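PDB 3TQT: D-alanine--D-alanine ligase from Coxiella burnetii, which catalyses the ATP-dependent joining of two D-alanines into D-alanyl-D-alanine, a building block of bacterial peptidoglycan. Local coordinates for residues A233-G238 / P341-Q346; F305-P308 / V312-N315. All blocks are in the same frame, centred on the assembly; numbering follows the deposited sequence.

In the fold
Both contacts belong to the C-terminal ATP-grasp part of the ligase and both reach one antiparallel sheet, in which strands 228-236 and 298-306 run side by side. Contact 1 packs Leu235 of strand 228-236 against helix 340-370, whereas contact 2 pairs strand 298-306 with the neighbouring strand 312-318 in a hairpin that lies between the two segments of contact 1 in sequence. Their centres are about 25 Å apart and their nearest atoms about 10 Å, without touching. Contact 2 is the one near predicted sites: the side chain of Val306 comes within about 4 Å of that of Ile230 in the ATP-binding range, and Asn315 directly precedes Glu316, a predicted ligand of the magnesium or manganese ions, with the side chains about 5 Å apart.

Contact 1. Residues A233-G238 / P341-Q346; sequences AVLGNG and PNLLDQ
Packing of the long C-terminal helix 340-370 against strand 228-236 of the ATP-grasp domain rests here on one leucine from the sheet, Leu235, set between Leu343 and Gln346 of the helix. The two leucines meet through their methyl groups: Leu343 CD1 lies 3.8 Å from Leu235 CD2 and 3.9 Å from Leu235 CD1, so a single helix methyl faces both branches of the strand residue. Their side chains approach at a slant. In Leu343 the chi1 of 168° sets CG opposite the backbone N and carries CD1 to the strand, although its CB does not aim there directly. Gln346, one turn further on, does start toward the strand; its chain is extended beyond CG and crosses Leu235 at about a right angle, bringing OE1 to 3.3 Å from Leu235 CD2. That is a close polar-apolar approach, and no hydrogen bond joins the two segments. The helix backbone is regular at this point, with Gln346 N bonded to Asn342 O at 2.9 Å. Leu235 belongs to a wider apolar cluster at this sheet-helix junction, for it also touches Leu347 and Leu350 of the same helix, as well as Tyr329 and Trp333 of helix 328-335. Two residues after Leu235, Asn237 adds a polar tie to the helix, its ND2 hydrogen-bonding to Leu350 O.

Contact 2. Residues F305-P308 / V312-N315; sequences FVTP and VLVN
Leu313 O accepts the backbone N-H of Phe305 at an N-O distance of 2.7 Å, the shorter of two bonds that close an antiparallel hydrogen-bonded pair in the hairpin of strands 298-306 and 312-318. The return bond, Leu313 N to Phe305 O, spans 2.8 Å. Val306 and Val312 form the next, non-hydrogen-bonded pair, with their CG2 methyls 4.3 Å apart on the face that helix 277-293 covers through Ile283. Phe305 and Leu313 project from the other face. As strand 298-306 gives way to the turn, Thr307 CG2 reaches Leu313 CD1 at 4.0 Å, and Thr307 OG1 bonds to Lys311 N within the turn itself. On the opposite flank of the pair, Phe305 and Asn315 run alongside each other and point the same way, the amide turned 76° from the ring plane. A chi1 of -159° puts Asn315 CG opposite its backbone N and beside that ring, while OD1 is held by a hydrogen bond from Lys145 NZ. The amide meets the edge of the phenyl group: Asn315 CG lies in the ring plane, 3.9 Å from Phe305 CE2, and ND2 is 3.8 Å from the same carbon.

Contact 1. Residues A233-G238 / P341-Q346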
loop_
_atom_site.group_PDB
_atom_site.type_symbol
_atom_site.label_atom_id
_atom_site.label_comp_id
_atom_site.label_asym_id
_atom_site.label_seq_id
_atom_site.Cartn_x
_atom_site.Cartn_y
_atom_site.Cartn_z
ATOM N N ALA A 233 11.322 19.191 4.410
ATOM C CA ALA A 233 10.243 18.998 3.461
ATOM C C ALA A 233 10.853 18.622 2.127
ATOM O O ALA A 233 11.746 19.303 1.634
ATOM C CB ALA A 233 9.424 20.262 3.326
ATOM N N VAL A 234 10.375 17.521 1.558
ATOM C CA VAL A 234 10.831 17.066 0.249
ATOM C C VAL A 234 9.705 17.221 -0.771
ATOM O O VAL A 234 8.529 16.977 -0.477
ATOM C CB VAL A 234 11.301 15.603 0.303
ATOM C CG1 VAL A 234 11.745 15.118 -1.082
ATOM C CG2 VAL A 234 12.437 15.453 1.305
ATOM N N LEU A 235 10.073 17.654 -1.968
ATOM C CA LEU A 235 9.102 17.869 -3.034
ATOM C C LEU A 235 9.641 17.334 -4.340
ATOM O O LEU A 235 10.771 17.635 -4.731
ATOM C CB LEU A 235 8.834 19.355 -3.184
ATOM C CG LEU A 235 7.966 19.797 -4.352
ATOM C CD1 LEU A 235 6.531 19.352 -4.142
ATOM C CD2 LEU A 235 8.058 21.316 -4.451
ATOM N N GLY A 236 8.826 16.540 -5.023
ATOM C CA GLY A 236 9.197 16.074 -6.343
ATOM C C GLY A 236 8.725 14.661 -6.594
ATOM O O GLY A 236 8.129 14.032 -5.726
ATOM N N ASN A 237 9.010 14.173 -7.796
ATOM C CA ASN A 237 8.758 12.795 -8.149
ATOM C C ASN A 237 10.111 12.131 -8.263
ATOM O O ASN A 237 10.668 11.695 -7.267
ATOM C CB ASN A 237 7.992 12.703 -9.474
ATOM C CG ASN A 237 6.506 12.965 -9.302
ATOM O OD1 ASN A 237 5.989 12.882 -8.188
ATOM N ND2 ASN A 237 5.811 13.271 -10.403
ATOM N N GLY A 238 10.648 12.103 -9.479
ATOM C CA GLY A 238 11.930 11.478 -9.732
ATOM C C GLY A 238 13.121 12.294 -9.265
ATOM O O GLY A 238 14.131 11.723 -8.845
ATOM N N PRO A 341 1.272 28.848 -2.556
ATOM C CA PRO A 341 0.540 28.673 -3.817
ATOM C C PRO A 341 1.366 27.927 -4.862
ATOM O O PRO A 341 0.851 27.029 -5.538
ATOM C CB PRO A 341 0.308 30.116 -4.280
ATOM C CG PRO A 341 0.281 30.900 -3.011
ATOM C CD PRO A 341 1.317 30.261 -2.138
ATOM N N ASN A 342 2.635 28.312 -4.998
ATOM C CA ASN A 342 3.540 27.689 -5.955
ATOM C C ASN A 342 3.808 26.241 -5.578
ATOM O O ASN A 342 3.912 25.377 -6.441
ATOM C CB ASN A 342 4.872 28.425 -5.984
ATOM C CG ASN A 342 4.723 29.901 -6.324
ATOM O OD1 ASN A 342 4.863 30.297 -7.471
ATOM N ND2 ASN A 342 4.447 30.712 -5.321
ATOM N N LEU A 343 3.965 26.000 -4.283
ATOM C CA LEU A 343 4.142 24.644 -3.785
ATOM C C LEU A 343 2.954 23.797 -4.236
ATOM O O LEU A 343 3.124 22.703 -4.767
ATOM C CB LEU A 343 4.248 24.649 -2.252
ATOM C CG LEU A 343 4.161 23.295 -1.546
ATOM C CD1 LEU A 343 5.261 22.324 -2.033
ATOM C CD2 LEU A 343 4.237 23.483 -0.026
ATOM N N LEU A 344 1.744 24.313 -4.033
ATOM C CA LEU A 344 0.547 23.558 -4.401
ATOM C C LEU A 344 0.496 23.317 -5.907
ATOM O O LEU A 344 0.119 22.231 -6.348
ATOM C CB LEU A 344 -0.722 24.275 -3.936
ATOM C CG LEU A 344 -0.830 24.485 -2.425
ATOM C CD1 LEU A 344 -2.111 25.261 -2.082
ATOM C CD2 LEU A 344 -0.776 23.145 -1.704
ATOM N N ASP A 345 0.860 24.325 -6.702
ATOM C CA ASP A 345 0.889 24.132 -8.157
ATOM C C ASP A 345 1.841 23.000 -8.519
ATOM O O ASP A 345 1.541 22.156 -9.374
ATOM C CB ASP A 345 1.338 25.400 -8.899
ATOM C CG ASP A 345 0.351 26.549 -8.768
ATOM O OD1 ASP A 345 -0.871 26.296 -8.721
ATOM O OD2 ASP A 345 0.811 27.714 -8.723
ATOM N N GLN A 346 3.008 22.998 -7.888
ATOM C CA GLN A 346 3.993 21.958 -8.161
ATOM C C GLN A 346 3.482 20.573 -7.765
ATOM O O GLN A 346 3.646 19.601 -8.509
ATOM C CB GLN A 346 5.327 22.307 -7.489
ATOM C CG GLN A 346 5.952 23.535 -8.179
ATOM C CD GLN A 346 7.387 23.802 -7.783
ATOM O OE1 GLN A 346 8.096 22.910 -7.319
ATOM N NE2 GLN A 346 7.830 25.043 -7.984
#

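Contact 2. Residues F305-P308 / V312-N315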
loop_
_atom_site.group_PDB
_atom_site.type_symbol
_atom_site.label_atom_id
_atom_site.label_comp_id
_atom_site.label_asym_id
_atom_site.label_seq_id
_atom_site.Cartn_x
_atom_site.Cartn_y
_atom_site.Cartn_z
ATOM N N PHE A 305 16.183 12.755 13.985
ATOM C CA PHE A 305 16.874 13.194 15.195
ATOM C C PHE A 305 18.283 13.582 14.778
ATOM O O PHE A 305 18.901 12.917 13.943
ATOM C CB PHE A 305 16.915 12.085 16.246
ATOM C CG PHE A 305 15.679 12.016 17.085
ATOM C CD1 PHE A 305 15.566 12.774 18.234
ATOM C CD2 PHE A 305 14.617 11.213 16.709
ATOM C CE1 PHE A 305 14.418 12.721 19.006
ATOM C CE2 PHE A 305 13.470 11.151 17.475
ATOM C CZ PHE A 305 13.370 11.910 18.623
ATOM N N VAL A 306 18.777 14.687 15.320
ATOM C CA VAL A 306 20.188 15.013 15.191
ATOM C C VAL A 306 20.783 14.959 16.587
ATOM O O VAL A 306 20.390 15.724 17.465
ATOM C CB VAL A 306 20.412 16.400 14.590
ATOM C CG1 VAL A 306 21.902 16.737 14.590
ATOM C CG2 VAL A 306 19.851 16.451 13.193
ATOM N N THR A 307 21.710 14.029 16.792
ATOM C CA THR A 307 22.272 13.795 18.111
ATOM C C THR A 307 23.240 14.912 18.490
ATOM O O THR A 307 23.677 15.703 17.641
ATOM C CB THR A 307 23.021 12.440 18.182
ATOM O OG1 THR A 307 24.212 12.516 17.395
ATOM C CG2 THR A 307 22.146 11.313 17.657
ATOM N N PRO A 308 23.579 14.984 19.772
ATOM C CA PRO A 308 24.552 15.992 20.200
ATOM C C PRO A 308 25.875 15.843 19.451
ATOM O O PRO A 308 26.522 16.848 19.162
ATOM C CB PRO A 308 24.720 15.691 21.681
ATOM C CG PRO A 308 23.395 15.130 22.084
ATOM C CD PRO A 308 22.964 14.284 20.913
ATOM N N VAL A 312 23.005 12.314 12.152
ATOM C CA VAL A 312 21.693 12.538 11.564
ATOM C C VAL A 312 20.968 11.212 11.351
ATOM O O VAL A 312 21.450 10.335 10.634
ATOM C CB VAL A 312 21.825 13.311 10.245
ATOM C CG1 VAL A 312 20.445 13.619 9.654
ATOM C CG2 VAL A 312 22.609 14.594 10.478
ATOM N N LEU A 313 19.807 11.088 11.980
ATOM C CA LEU A 313 19.061 9.840 12.021
ATOM C C LEU A 313 17.625 10.059 11.588
ATOM O O LEU A 313 16.917 10.901 12.154
ATOM C CB LEU A 313 19.052 9.279 13.438
ATOM C CG LEU A 313 20.418 9.006 14.057
ATOM C CD1 LEU A 313 20.259 8.572 15.525
ATOM C CD2 LEU A 313 21.158 7.948 13.229
ATOM N N VAL A 314 17.189 9.293 10.599
ATOM C CA VAL A 314 15.802 9.384 10.184
ATOM C C VAL A 314 14.957 8.706 11.250
ATOM O O VAL A 314 15.290 7.619 11.717
ATOM C CB VAL A 314 15.549 8.719 8.813
ATOM C CG1 VAL A 314 14.072 8.773 8.488
ATOM C CG2 VAL A 314 16.361 9.409 7.721
ATOM N N ASN A 315 13.875 9.358 11.657
ATOM C CA ASN A 315 12.911 8.687 12.519
ATOM C C ASN A 315 11.633 8.298 11.791
ATOM O O ASN A 315 11.043 7.257 12.074
ATOM C CB ASN A 315 12.540 9.553 13.712
ATOM C CG ASN A 315 11.963 8.735 14.855
ATOM O OD1 ASN A 315 12.450 7.636 15.154
ATOM N ND2 ASN A 315 10.917 9.252 15.489
#